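Local coordinates for topoisomerase I-like protein (Leishmania donovani, PDB 2B9S) that forms, as one subunit of a heterodimeric topoisomerase I, the DNA-binding and core part that grips duplex DNA and probably relaxes supercoils through strand nicking, at residues T61-M66 with D70-E75; G161-R164 with K168-L171; R48-T53 with H94-L99. All coordinates share one frame; numbering follows the deposited sequence.

How the contacts relate
All three contacts lie in the DNA-binding part of the chain. Contacts 1 and 2 are buried and touch, with centres about 11 Å apart; Met66 and Tyr71 of contact 1 pack on Arg164 of contact 2. Contact 3 is partly buried and farthest from the chain centre. It still reaches contact 1, where Leu99 packs on Phe63. Helix 75-89 borders contacts 1 and 3, and its Phe77 and Phe81 pack on Leu162 of contact 2. Contact 1 is stacked rings with a water bridge. Contact 2 is an edge-to-face ring pair beside DNA phosphates. Contact 3 is apolar packing, about 18 Å from the nucleic acid at the nearest atoms.

Contact 1 (T61-M66 with D70-E75); sequences TMFAVM and DYYRME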
ATOM      1  N   THR D  61      -5.657  27.393  -4.877  1.00 23.43           N
ATOM      2  CA  THR D  61      -5.292  27.370  -3.462  1.00 21.69           C
ATOM      3  C   THR D  61      -4.526  26.091  -3.138  1.00 20.37           C
ATOM      4  O   THR D  61      -3.640  26.103  -2.308  1.00 22.36           O
ATOM      5  CB  THR D  61      -6.572  27.526  -2.523  1.00 22.25           C
ATOM      6  OG1 THR D  61      -7.274  28.733  -2.857  1.00 20.09           O
ATOM      7  CG2 THR D  61      -6.216  27.561  -1.024  1.00 17.78           C
ATOM      8  N   MET D  62      -4.900  24.990  -3.772  1.00 22.30           N
ATOM      9  CA  MET D  62      -4.236  23.696  -3.585  1.00 23.20           C
ATOM     10  C   MET D  62      -2.718  23.769  -3.857  1.00 21.91           C
ATOM     11  O   MET D  62      -1.910  23.303  -3.060  1.00 22.93           O
ATOM     12  CB  MET D  62      -4.878  22.655  -4.498  1.00 23.48           C
ATOM     13  CG  MET D  62      -6.168  22.074  -4.014  1.00 22.57           C
ATOM     14  SD  MET D  62      -6.903  21.097  -5.340  1.00 24.77           S
ATOM     15  CE  MET D  62      -8.539  20.869  -4.596  1.00 22.95           C
ATOM     16  N   PHE D  63      -2.367  24.386  -4.974  1.00 22.83           N
ATOM     17  CA  PHE D  63      -0.998  24.673  -5.387  1.00 25.11           C
ATOM     18  C   PHE D  63      -0.299  25.742  -4.530  1.00 27.15           C
ATOM     19  O   PHE D  63       0.802  25.503  -4.010  1.00 28.23           O
ATOM     20  CB  PHE D  63      -1.039  25.130  -6.855  1.00 24.80           C
ATOM     21  CG  PHE D  63       0.328  25.348  -7.493  1.00 25.14           C
ATOM     22  CD1 PHE D  63       1.162  24.269  -7.794  1.00 24.10           C
ATOM     23  CD2 PHE D  63       0.759  26.630  -7.814  1.00 25.37           C
ATOM     24  CE1 PHE D  63       2.402  24.462  -8.392  1.00 24.13           C
ATOM     25  CE2 PHE D  63       2.015  26.835  -8.426  1.00 25.79           C
ATOM     26  CZ  PHE D  63       2.825  25.746  -8.716  1.00 24.77           C
ATOM     27  N   ALA D  64      -0.937  26.912  -4.401  1.00 26.60           N
ATOM     28  CA  ALA D  64      -0.421  28.061  -3.624  1.00 26.57           C
ATOM     29  C   ALA D  64       0.092  27.690  -2.246  1.00 25.63           C
ATOM     30  O   ALA D  64       1.109  28.200  -1.786  1.00 29.10           O
ATOM     31  CB  ALA D  64      -1.515  29.171  -3.497  1.00 23.84           C
ATOM     32  N   VAL D  65      -0.661  26.817  -1.601  1.00 26.60           N
ATOM     33  CA  VAL D  65      -0.481  26.329  -0.235  1.00 26.99           C
ATOM     34  C   VAL D  65       0.728  25.370  -0.111  1.00 29.84           C
ATOM     35  O   VAL D  65       1.306  25.186   0.984  1.00 28.37           O
ATOM     36  CB  VAL D  65      -1.826  25.655   0.124  1.00 29.32           C
ATOM     37  CG1 VAL D  65      -1.685  24.308   0.800  1.00 30.25           C
ATOM     38  CG2 VAL D  65      -2.774  26.625   0.852  1.00 28.69           C
ATOM     39  N   MET D  66       1.134  24.804  -1.254  1.00 29.79           N
ATOM     40  CA  MET D  66       2.258  23.858  -1.324  1.00 29.77           C
ATOM     41  C   MET D  66       3.617  24.503  -1.602  1.00 28.77           C
ATOM     42  O   MET D  66       4.560  23.795  -1.923  1.00 28.30           O
ATOM     43  CB  MET D  66       1.978  22.778  -2.376  1.00 27.63           C
ATOM     44  CG  MET D  66       0.909  21.787  -1.946  1.00 28.05           C
ATOM     45  SD  MET D  66       0.715  20.428  -3.121  1.00 30.86           S
ATOM     46  CE  MET D  66       2.285  19.545  -2.892  1.00 25.79           C
ATOM     47  N   ASP D  70       8.727  20.262  -1.821  1.00 32.07           N
ATOM     48  CA  ASP D  70       9.562  19.880  -2.988  1.00 33.34           C
ATOM     49  C   ASP D  70       8.780  19.723  -4.291  1.00 30.99           C
ATOM     50  O   ASP D  70       9.290  20.039  -5.354  1.00 29.32           O
ATOM     51  CB  ASP D  70      10.315  18.561  -2.729  1.00 37.30           C
ATOM     52  CG  ASP D  70      11.440  18.699  -1.679  1.00 41.70           C
ATOM     53  OD1 ASP D  70      11.761  19.829  -1.246  1.00 41.88           O
ATOM     54  OD2 ASP D  70      12.006  17.654  -1.282  1.00 43.54           O
ATOM     55  N   TYR D  71       7.555  19.206  -4.202  1.00 27.26           N
ATOM     56  CA  TYR D  71       6.661  19.088  -5.366  1.00 26.28           C
ATOM     57  C   TYR D  71       6.501  20.397  -6.142  1.00 25.87           C
ATOM     58  O   TYR D  71       6.476  20.401  -7.382  1.00 23.90           O
ATOM     59  CB  TYR D  71       5.263  18.640  -4.916  1.00 24.91           C
ATOM     60  CG  TYR D  71       5.050  17.159  -4.754  1.00 23.67           C
ATOM     61  CD1 TYR D  71       5.331  16.267  -5.796  1.00 22.76           C
ATOM     62  CD2 TYR D  71       4.495  16.646  -3.575  1.00 24.53           C
ATOM     63  CE1 TYR D  71       5.089  14.877  -5.661  1.00 22.03           C
ATOM     64  CE2 TYR D  71       4.261  15.255  -3.421  1.00 23.98           C
ATOM     65  CZ  TYR D  71       4.554  14.382  -4.474  1.00 24.25           C
ATOM     66  OH  TYR D  71       4.320  13.020  -4.331  1.00 25.23           O
ATOM     67  N   TYR D  72       6.363  21.494  -5.401  1.00 26.34           N
ATOM     68  CA  TYR D  72       6.088  22.834  -5.952  1.00 30.05           C
ATOM     69  C   TYR D  72       7.119  23.308  -6.966  1.00 31.52           C
ATOM     70  O   TYR D  72       6.793  24.089  -7.861  1.00 33.84           O
ATOM     71  CB  TYR D  72       6.037  23.837  -4.801  1.00 29.16           C
ATOM     72  CG  TYR D  72       5.442  25.197  -5.099  1.00 28.27           C
ATOM     73  CD1 TYR D  72       6.261  26.304  -5.416  1.00 29.22           C
ATOM     74  CD2 TYR D  72       4.071  25.404  -4.990  1.00 28.81           C
ATOM     75  CE1 TYR D  72       5.708  27.568  -5.650  1.00 28.42           C
ATOM     76  CE2 TYR D  72       3.510  26.653  -5.207  1.00 28.72           C
ATOM     77  CZ  TYR D  72       4.322  27.732  -5.539  1.00 30.01           C
ATOM     78  OH  TYR D  72       3.716  28.959  -5.746  1.00 28.97           O
ATOM     79  N   ARG D  73       8.354  22.829  -6.803  1.00 33.11           N
ATOM     80  CA  ARG D  73       9.482  23.180  -7.652  1.00 33.64           C
ATOM     81  C   ARG D  73       9.809  22.119  -8.705  1.00 34.13           C
ATOM     82  O   ARG D  73      10.752  22.276  -9.461  1.00 35.63           O
ATOM     83  CB  ARG D  73      10.710  23.473  -6.774  1.00 35.70           C
ATOM     84  N   MET D  74       9.034  21.037  -8.763  1.00 34.69           N
ATOM     85  CA  MET D  74       9.223  20.005  -9.790  1.00 33.20           C
ATOM     86  C   MET D  74       8.485  20.368 -11.068  1.00 31.61           C
ATOM     87  O   MET D  74       7.307  20.680 -11.023  1.00 32.38           O
ATOM     88  CB  MET D  74       8.735  18.650  -9.283  1.00 32.80           C
ATOM     89  CG  MET D  74       9.529  18.115  -8.113  1.00 33.22           C
ATOM     90  SD  MET D  74       8.963  16.487  -7.611  1.00 34.51           S
ATOM     91  CE  MET D  74       9.737  16.400  -6.002  1.00 34.54           C
ATOM     92  N   GLU D  75       9.152  20.307 -12.212  1.00 30.57           N
ATOM     93  CA  GLU D  75       8.486  20.683 -13.462  1.00 32.78           C
ATOM     94  C   GLU D  75       7.262  19.853 -13.844  1.00 30.50           C
ATOM     95  O   GLU D  75       6.304  20.397 -14.388  1.00 28.45           O
ATOM     96  CB  GLU D  75       9.448  20.747 -14.650  1.00 36.41           C
ATOM     97  CG  GLU D  75       9.891  22.183 -14.984  1.00 43.13           C
ATOM     98  CD  GLU D  75       8.720  23.206 -15.066  1.00 46.76           C
ATOM     99  OE1 GLU D  75       7.659  22.903 -15.703  1.00 47.75           O
ATOM    100  OE2 GLU D  75       8.875  24.318 -14.486  1.00 47.21           O
TER
HETATM  101  O   HOH W   1       2.528  30.017  -3.390  1.00 23.06           O
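Phe63 and Tyr72 lay their rings over each other in an offset stack. The centroids are 4.4 Å apart and the planes meet at 21°. The overlap is partial: Tyr72 CE2 sits above one face of the Phe63 ring, toward its rim, and CZ of Phe63 sits likewise over a face of the tyrosine. CE2 of Phe63 and CE2 of Tyr72 come within 3.6 Å. Phe63 has CG opposite its backbone N (chi1 -175°), which carries the ring from the helix side across to the tyrosine. Tyr72 CE2 also lies 3.2 Å from the carbonyl O of Phe63. Met66 O is equally close to Tyr72 CB, so the tyrosine packs on backbone as well as on the ring.

The contact lies in the connection between two consecutive helices, 54-64 and 75-89, of the DNA-binding fragment. Segment 61-66 lies on the first helix, the 3-10 segment 70-73 comes after it, and Met74 is the N-cap of the second. Phe81 of helix 75-89 stacks on Phe63, and Phe104 meets Phe63 edge-to-face.

A water joins the two segments at the tyrosine hydroxyl. It donates to Ala64 O at 2.8 Å and is hydrogen-bonded to Tyr72 OH at the same distance. This link to the backbone probably helps to hold the ring's position. Met66 reaches the other tyrosine. Its chain is extended to SD, then bends at chi3 (69°), and this brings CE to 3.7 Å from both CB and CD2 of Tyr71. Tyr71 continues past the methionine, and its OH is hydrogen-bonded to Gly165 O.

Contact 2 (G161-R164 with K168-L171); sequences GLFR and KHPL. With nucleotides of chain C.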
ATOM      1  N   GLY D 161      -7.548  16.986  -4.472  1.00 19.86           N
ATOM      2  CA  GLY D 161      -6.213  17.503  -4.278  1.00 20.74           C
ATOM      3  C   GLY D 161      -5.354  17.269  -5.484  1.00 19.09           C
ATOM      4  O   GLY D 161      -5.762  16.591  -6.425  1.00 19.39           O
ATOM      5  N   LEU D 162      -4.171  17.863  -5.453  1.00 19.41           N
ATOM      6  CA  LEU D 162      -3.144  17.635  -6.466  1.00 19.01           C
ATOM      7  C   LEU D 162      -2.469  16.292  -6.201  1.00 18.23           C
ATOM      8  O   LEU D 162      -1.939  16.057  -5.109  1.00 20.28           O
ATOM      9  CB  LEU D 162      -2.131  18.794  -6.446  1.00 18.23           C
ATOM     10  CG  LEU D 162      -2.758  20.182  -6.602  1.00 19.82           C
ATOM     11  CD1 LEU D 162      -1.660  21.317  -6.676  1.00 16.00           C
ATOM     12  CD2 LEU D 162      -3.737  20.163  -7.821  1.00 15.68           C
ATOM     13  N   PHE D 163      -2.536  15.402  -7.183  1.00 21.08           N
ATOM     14  CA  PHE D 163      -1.999  14.029  -7.079  1.00 21.00           C
ATOM     15  C   PHE D 163      -0.546  13.917  -6.607  1.00 22.10           C
ATOM     16  O   PHE D 163       0.367  14.404  -7.271  1.00 22.08           O
ATOM     17  CB  PHE D 163      -2.146  13.301  -8.420  1.00 19.03           C
ATOM     18  CG  PHE D 163      -1.619  11.874  -8.406  1.00 18.34           C
ATOM     19  CD1 PHE D 163      -0.566  11.490  -9.238  1.00 17.35           C
ATOM     20  CD2 PHE D 163      -2.173  10.931  -7.559  1.00 18.86           C
ATOM     21  CE1 PHE D 163      -0.097  10.193  -9.228  1.00 18.02           C
ATOM     22  CE2 PHE D 163      -1.715   9.621  -7.537  1.00 16.93           C
ATOM     23  CZ  PHE D 163      -0.677   9.250  -8.369  1.00 18.92           C
ATOM     24  N   ARG D 164      -0.345  13.238  -5.477  1.00 24.75           N
ATOM     25  CA  ARG D 164       0.989  13.072  -4.904  1.00 25.20           C
ATOM     26  C   ARG D 164       1.624  11.740  -5.270  1.00 24.67           C
ATOM     27  O   ARG D 164       1.678  10.800  -4.470  1.00 22.43           O
ATOM     28  CB  ARG D 164       1.007  13.395  -3.398  1.00 27.61           C
ATOM     29  CG  ARG D 164       0.877  14.913  -3.193  1.00 31.56           C
ATOM     30  CD  ARG D 164       0.195  15.320  -1.907  1.00 34.07           C
ATOM     31  NE  ARG D 164       1.164  15.581  -0.861  1.00 38.66           N
ATOM     32  CZ  ARG D 164       1.391  16.753  -0.280  1.00 39.76           C
ATOM     33  NH1 ARG D 164       0.708  17.842  -0.614  1.00 41.01           N
ATOM     34  NH2 ARG D 164       2.314  16.822   0.669  1.00 41.38           N
ATOM     35  N   LYS D 168       9.342   9.389  -9.750  1.00 24.35           N
ATOM     36  CA  LYS D 168       9.178  10.111 -10.990  1.00 24.91           C
ATOM     37  C   LYS D 168       7.868   9.729 -11.663  1.00 25.36           C
ATOM     38  O   LYS D 168       7.846   9.173 -12.761  1.00 26.49           O
ATOM     39  CB  LYS D 168      10.402   9.889 -11.912  1.00 27.22           C
ATOM     40  N   HIS D 169       6.764  10.018 -10.968  1.00 26.93           N
ATOM     41  CA  HIS D 169       5.419   9.782 -11.487  1.00 23.83           C
ATOM     42  C   HIS D 169       5.032  10.843 -12.522  1.00 24.44           C
ATOM     43  O   HIS D 169       5.035  12.036 -12.205  1.00 23.43           O
ATOM     44  CB  HIS D 169       4.381   9.765 -10.358  1.00 21.73           C
ATOM     45  CG  HIS D 169       3.201   8.886 -10.654  1.00 18.69           C
ATOM     46  ND1 HIS D 169       2.333   9.129 -11.698  1.00 18.27           N
ATOM     47  CD2 HIS D 169       2.773   7.745 -10.072  1.00 18.45           C
ATOM     48  CE1 HIS D 169       1.412   8.183 -11.737  1.00 15.61           C
ATOM     49  NE2 HIS D 169       1.652   7.336 -10.755  1.00 19.13           N
ATOM     50  N   PRO D 170       4.682  10.416 -13.755  1.00 25.05           N
ATOM     51  CA  PRO D 170       4.363  11.379 -14.828  1.00 26.42           C
ATOM     52  C   PRO D 170       3.072  12.202 -14.620  1.00 26.65           C
ATOM     53  O   PRO D 170       2.904  13.227 -15.297  1.00 27.59           O
ATOM     54  CB  PRO D 170       4.265  10.513 -16.107  1.00 25.60           C
ATOM     55  CG  PRO D 170       4.471   9.118 -15.695  1.00 25.66           C
ATOM     56  CD  PRO D 170       4.545   9.019 -14.205  1.00 25.97           C
ATOM     57  N   LEU D 171       2.211  11.774 -13.681  1.00 24.73           N
ATOM     58  CA  LEU D 171       0.940  12.447 -13.389  1.00 21.28           C
ATOM     59  C   LEU D 171       0.969  13.214 -12.059  1.00 22.66           C
ATOM     60  O   LEU D 171      -0.069  13.693 -11.609  1.00 24.99           O
ATOM     61  CB  LEU D 171      -0.258  11.462 -13.417  1.00 20.99           C
ATOM     62  CG  LEU D 171      -0.528  10.491 -14.598  1.00 20.33           C
ATOM     63  CD1 LEU D 171      -1.834   9.717 -14.435  1.00 20.28           C
ATOM     64  CD2 LEU D 171      -0.526  11.201 -15.955  1.00 19.86           C
TER
ATOM     65  P    DA C  13      -3.965   8.835  -3.807  1.00 23.26           P
ATOM     66  OP1  DA C  13      -4.110  10.292  -3.649  1.00 26.12           O
ATOM     67  OP2  DA C  13      -4.912   8.104  -4.628  1.00 25.38           O
ATOM     68  O5'  DA C  13      -2.489   8.503  -4.358  1.00 25.34           O
ATOM     69  C5'  DA C  13      -1.312   8.910  -3.655  1.00 23.03           C
ATOM     70  C4'  DA C  13      -0.311   7.774  -3.692  1.00 22.17           C
ATOM     71  O4'  DA C  13      -0.620   6.766  -2.699  1.00 21.89           O
ATOM     72  C3'  DA C  13      -0.240   7.021  -5.017  1.00 21.60           C
ATOM     73  O3'  DA C  13       1.124   6.965  -5.309  1.00 19.45           O
ATOM     74  C2'  DA C  13      -0.930   5.657  -4.741  1.00 19.16           C
ATOM     75  C1'  DA C  13      -0.582   5.460  -3.268  1.00 19.54           C
ATOM     76  N9   DA C  13      -1.544   4.640  -2.530  1.00 19.23           N
ATOM     77  C8   DA C  13      -2.886   4.919  -2.421  1.00 17.09           C
ATOM     78  N7   DA C  13      -3.545   4.035  -1.724  1.00 17.82           N
ATOM     79  C5   DA C  13      -2.559   3.134  -1.315  1.00 18.10           C
ATOM     80  C6   DA C  13      -2.622   1.949  -0.533  1.00 17.85           C
ATOM     81  N6   DA C  13      -3.749   1.507   0.027  1.00 18.24           N
ATOM     82  N1   DA C  13      -1.487   1.254  -0.334  1.00 17.59           N
ATOM     83  C2   DA C  13      -0.331   1.722  -0.876  1.00 18.03           C
ATOM     84  N3   DA C  13      -0.152   2.814  -1.632  1.00 18.91           N
ATOM     85  C4   DA C  13      -1.313   3.483  -1.820  1.00 17.30           C
ATOM     86  P    DA C  14       1.692   6.204  -6.600  1.00 19.96           P
ATOM     87  OP1  DA C  14       2.970   6.850  -6.947  1.00 18.01           O
ATOM     88  OP2  DA C  14       0.648   6.164  -7.620  1.00 20.61           O
ATOM     89  O5'  DA C  14       1.929   4.752  -6.007  1.00 19.21           O
ATOM     90  C5'  DA C  14       3.135   4.388  -5.320  1.00 17.94           C
ATOM     91  C4'  DA C  14       3.156   2.874  -5.220  1.00 17.25           C
ATOM     92  O4'  DA C  14       1.980   2.386  -4.507  1.00 19.61           O
ATOM     93  C3'  DA C  14       3.081   2.184  -6.566  1.00 18.27           C
ATOM     94  O3'  DA C  14       3.954   1.066  -6.524  1.00 20.41           O
ATOM     95  C2'  DA C  14       1.607   1.756  -6.682  1.00 18.05           C
ATOM     96  C1'  DA C  14       1.304   1.360  -5.236  1.00 16.85           C
ATOM     97  N9   DA C  14      -0.126   1.265  -4.863  1.00 16.83           N
ATOM     98  C8   DA C  14      -1.171   2.100  -5.212  1.00 16.00           C
ATOM     99  N7   DA C  14      -2.356   1.757  -4.702  1.00 14.56           N
ATOM    100  C5   DA C  14      -2.063   0.597  -3.980  1.00 14.59           C
ATOM    101  C6   DA C  14      -2.847  -0.282  -3.187  1.00 14.94           C
ATOM    102  N6   DA C  14      -4.164  -0.167  -2.973  1.00 15.45           N
ATOM    103  N1   DA C  14      -2.236  -1.335  -2.608  1.00 15.78           N
ATOM    104  C2   DA C  14      -0.914  -1.498  -2.769  1.00 16.19           C
ATOM    105  N3   DA C  14      -0.076  -0.729  -3.483  1.00 17.65           N
ATOM    106  C4   DA C  14      -0.708   0.301  -4.066  1.00 14.91           C
TER
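Phe163 and Leu171 bring their backbones to 7.1 Å, CA to CA, and no hydrogen bond crosses between the two segments. Strand 161-162 ends just before Phe163, and 168-171 is irregular loop. Together they belong to the connection between the antiparallel strands 161-162 and 175-176, with Phe163 bonded through its backbone to Gly173 and Lys174. This connection lies against the DNA backbone at DA13 and DA14 of chain C.

The side chains of Phe163 and His169 form a T-shaped pair. The edge of the phenylalanine points at the face of the imidazole, with planes at 79° and centroids 4.9 Å apart. Phe163 CE1 stands over the centre of the histidine ring. A chi1 of -180° extends the Phe163 ring away from its backbone N and toward the loop. On the same ring, CD1 has the carbonyl O of Leu171 at its edge, 3.3 Å away.

DNA lies close to both rings. OP2 of DA14 of chain C lies at the phenylalanine edge near CZ, and O5' of DA13 of chain C is 3.5 Å from Phe163 CE2. A weak hydrogen bond from Leu171 N to His169 ND1 probably helps to set the rotation of the imidazole. Its CD2 edge then faces the phosphate, with CD2 of His169 3.3 Å from OP1 of DA14 of chain C.

Contact 3 (R48-T53 with H94-L99); sequences REFKMT and HPIRRL
Phe50 presents one face of its ring to the side chain of Ile96. The isoleucine methyl CD1 sits over the ring centre, 3.8 Å from the Phe50 centroid and 10° off the ring normal. This is a CH-pi contact. Phe50 belongs to strand 48-50, an outer strand of a small three-stranded antiparallel sheet, and the strand pairs through Phe50 with Ile43 of strand 43-45. The loop 94-99 follows helix 75-89 and leads toward strand 102-103, the opposite outer strand. The contact therefore packs one edge of the sheet against the loop that runs to its other edge.

The Phe50 ring is swung out from the strand toward the loop, its chi1 of 179° setting CG trans to N. With CG1 anti to the carbonyl carbon (chi1 -42°), Ile96 sends both CG1 and CD1 to this ring. Ile96 CG1 is 3.9 Å from CZ of Phe50.

Pro95 and His94 approach the ring obliquely, near its CE2 side. CD of the proline is 3.5 Å from CE2 of Phe50. His94 contributes its CB rather than its imidazole. The His94 side chain also touches Arg86 and Leu89 of helix 75-89, and its NE2 makes a weak hydrogen bond to Ile96 O within the loop.

Phe82 of helix 75-89 packs on Ile96, and Tyr45 OH accepts a hydrogen bond from Arg97 N, which ties the loop to the middle strand. His94 CB lies 3.9 Å from both CE2 and CZ of Phe50.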
ATOM      1  N   ARG D  48      -1.357  42.088 -12.878  1.00 30.91           N
ATOM      2  CA  ARG D  48      -2.753  42.578 -12.783  1.00 30.08           C
ATOM      3  C   ARG D  48      -3.626  41.644 -11.938  1.00 27.69           C
ATOM      4  O   ARG D  48      -3.590  40.428 -12.097  1.00 28.59           O
ATOM      5  CB  ARG D  48      -3.363  42.793 -14.198  1.00 29.38           C
ATOM      6  N   GLU D  49      -4.397  42.208 -11.021  1.00 26.87           N
ATOM      7  CA  GLU D  49      -5.273  41.407 -10.161  1.00 26.74           C
ATOM      8  C   GLU D  49      -6.193  40.518 -10.990  1.00 25.86           C
ATOM      9  O   GLU D  49      -6.714  40.948 -12.026  1.00 25.01           O
ATOM     10  CB  GLU D  49      -6.086  42.316  -9.235  1.00 26.52           C
ATOM     11  CG  GLU D  49      -7.101  41.621  -8.367  1.00 29.03           C
ATOM     12  CD  GLU D  49      -8.057  42.597  -7.710  1.00 31.02           C
ATOM     13  OE1 GLU D  49      -7.828  43.820  -7.835  1.00 33.32           O
ATOM     14  OE2 GLU D  49      -9.031  42.154  -7.063  1.00 31.89           O
ATOM     15  N   PHE D  50      -6.388  39.283 -10.522  1.00 24.94           N
ATOM     16  CA  PHE D  50      -7.244  38.312 -11.198  1.00 24.75           C
ATOM     17  C   PHE D  50      -8.189  37.616 -10.216  1.00 25.46           C
ATOM     18  O   PHE D  50      -7.763  37.049  -9.202  1.00 26.46           O
ATOM     19  CB  PHE D  50      -6.389  37.314 -11.984  1.00 25.60           C
ATOM     20  CG  PHE D  50      -7.181  36.246 -12.709  1.00 26.87           C
ATOM     21  CD1 PHE D  50      -7.208  34.937 -12.226  1.00 25.65           C
ATOM     22  CD2 PHE D  50      -7.873  36.538 -13.881  1.00 25.60           C
ATOM     23  CE1 PHE D  50      -7.918  33.946 -12.890  1.00 25.08           C
ATOM     24  CE2 PHE D  50      -8.568  35.548 -14.555  1.00 26.51           C
ATOM     25  CZ  PHE D  50      -8.582  34.236 -14.048  1.00 25.59           C
ATOM     26  N   LYS D  51      -9.480  37.708 -10.515  1.00 25.93           N
ATOM     27  CA  LYS D  51     -10.537  37.110  -9.704  1.00 26.96           C
ATOM     28  C   LYS D  51     -10.944  35.758 -10.273  1.00 26.43           C
ATOM     29  O   LYS D  51     -10.893  35.536 -11.496  1.00 25.23           O
ATOM     30  CB  LYS D  51     -11.759  38.031  -9.631  1.00 27.11           C
ATOM     31  CG  LYS D  51     -11.493  39.358  -8.920  1.00 27.78           C
ATOM     32  CD  LYS D  51     -12.795  40.098  -8.678  1.00 28.74           C
ATOM     33  CE  LYS D  51     -12.569  41.527  -8.199  1.00 31.75           C
ATOM     34  NZ  LYS D  51     -13.837  42.307  -8.289  1.00 33.98           N
ATOM     35  N   MET D  52     -11.368  34.876  -9.373  1.00 25.60           N
ATOM     36  CA  MET D  52     -11.691  33.503  -9.707  1.00 25.66           C
ATOM     37  C   MET D  52     -13.060  33.070  -9.192  1.00 26.83           C
ATOM     38  O   MET D  52     -13.502  33.485  -8.110  1.00 24.05           O
ATOM     39  CB  MET D  52     -10.618  32.577  -9.115  1.00 26.50           C
ATOM     40  CG  MET D  52      -9.278  32.651  -9.835  1.00 24.69           C
ATOM     41  SD  MET D  52      -7.943  31.816  -8.961  1.00 25.11           S
ATOM     42  CE  MET D  52      -7.757  32.732  -7.454  1.00 21.53           C
ATOM     43  N   THR D  53     -13.717  32.213  -9.973  1.00 28.83           N
ATOM     44  CA  THR D  53     -14.841  31.419  -9.477  1.00 27.88           C
ATOM     45  C   THR D  53     -14.314  30.525  -8.349  1.00 28.91           C
ATOM     46  O   THR D  53     -13.119  30.198  -8.343  1.00 29.10           O
ATOM     47  CB  THR D  53     -15.427  30.508 -10.584  1.00 28.05           C
ATOM     48  OG1 THR D  53     -14.532  29.412 -10.852  1.00 24.84           O
ATOM     49  CG2 THR D  53     -15.723  31.305 -11.879  1.00 26.63           C
ATOM     50  N   HIS D  94     -10.325  34.460 -19.975  1.00 31.00           N
ATOM     51  CA  HIS D  94      -9.308  34.826 -18.971  1.00 28.76           C
ATOM     52  C   HIS D  94      -7.970  35.029 -19.665  1.00 30.60           C
ATOM     53  O   HIS D  94      -7.779  34.550 -20.810  1.00 27.19           O
ATOM     54  CB  HIS D  94      -9.154  33.730 -17.910  1.00 28.79           C
ATOM     55  CG  HIS D  94      -8.523  32.483 -18.438  1.00 27.98           C
ATOM     56  ND1 HIS D  94      -9.248  31.479 -19.043  1.00 29.91           N
ATOM     57  CD2 HIS D  94      -7.234  32.094 -18.485  1.00 27.29           C
ATOM     58  CE1 HIS D  94      -8.427  30.524 -19.439  1.00 28.70           C
ATOM     59  NE2 HIS D  94      -7.198  30.873 -19.114  1.00 27.79           N
ATOM     60  N   PRO D  95      -7.035  35.750 -18.994  1.00 29.60           N
ATOM     61  CA  PRO D  95      -5.730  36.007 -19.578  1.00 30.40           C
ATOM     62  C   PRO D  95      -4.574  35.036 -19.188  1.00 31.28           C
ATOM     63  O   PRO D  95      -3.423  35.296 -19.572  1.00 29.98           O
ATOM     64  CB  PRO D  95      -5.431  37.425 -19.064  1.00 30.27           C
ATOM     65  CG  PRO D  95      -6.020  37.417 -17.668  1.00 30.26           C
ATOM     66  CD  PRO D  95      -7.183  36.443 -17.696  1.00 30.14           C
ATOM     67  N   ILE D  96      -4.871  33.952 -18.457  1.00 30.30           N
ATOM     68  CA  ILE D  96      -3.837  33.034 -17.917  1.00 30.22           C
ATOM     69  C   ILE D  96      -3.197  32.139 -19.006  1.00 31.33           C
ATOM     70  O   ILE D  96      -3.847  31.257 -19.575  1.00 31.68           O
ATOM     71  CB  ILE D  96      -4.390  32.144 -16.737  1.00 29.72           C
ATOM     72  CG1 ILE D  96      -5.286  32.942 -15.757  1.00 29.22           C
ATOM     73  CG2 ILE D  96      -3.277  31.404 -16.026  1.00 28.86           C
ATOM     74  CD1 ILE D  96      -4.596  34.002 -14.917  1.00 28.74           C
ATOM     75  N   ARG D  97      -1.920  32.355 -19.303  1.00 31.83           N
ATOM     76  CA  ARG D  97      -1.274  31.578 -20.384  1.00 31.75           C
ATOM     77  C   ARG D  97       0.010  30.881 -19.941  1.00 31.59           C
ATOM     78  O   ARG D  97       0.449  29.909 -20.560  1.00 31.74           O
ATOM     79  CB  ARG D  97      -1.019  32.466 -21.626  1.00 31.90           C
ATOM     80  N   ARG D  98       0.599  31.379 -18.859  1.00 31.66           N
ATOM     81  CA  ARG D  98       1.866  30.872 -18.375  1.00 32.00           C
ATOM     82  C   ARG D  98       1.911  30.920 -16.859  1.00 30.66           C
ATOM     83  O   ARG D  98       1.691  31.973 -16.264  1.00 32.31           O
ATOM     84  CB  ARG D  98       3.056  31.680 -19.002  1.00 31.49           C
ATOM     85  N   LEU D  99       2.202  29.771 -16.250  1.00 29.51           N
ATOM     86  CA  LEU D  99       2.344  29.617 -14.797  1.00 29.62           C
ATOM     87  C   LEU D  99       3.373  30.562 -14.175  1.00 29.47           C
ATOM     88  O   LEU D  99       3.214  30.994 -13.026  1.00 27.37           O
ATOM     89  CB  LEU D  99       2.755  28.175 -14.471  1.00 30.27           C
ATOM     90  CG  LEU D  99       2.276  27.409 -13.226  1.00 32.27           C
ATOM     91  CD1 LEU D  99       3.406  26.547 -12.674  1.00 31.05           C
ATOM     92  CD2 LEU D  99       1.695  28.263 -12.105  1.00 32.82           C
TER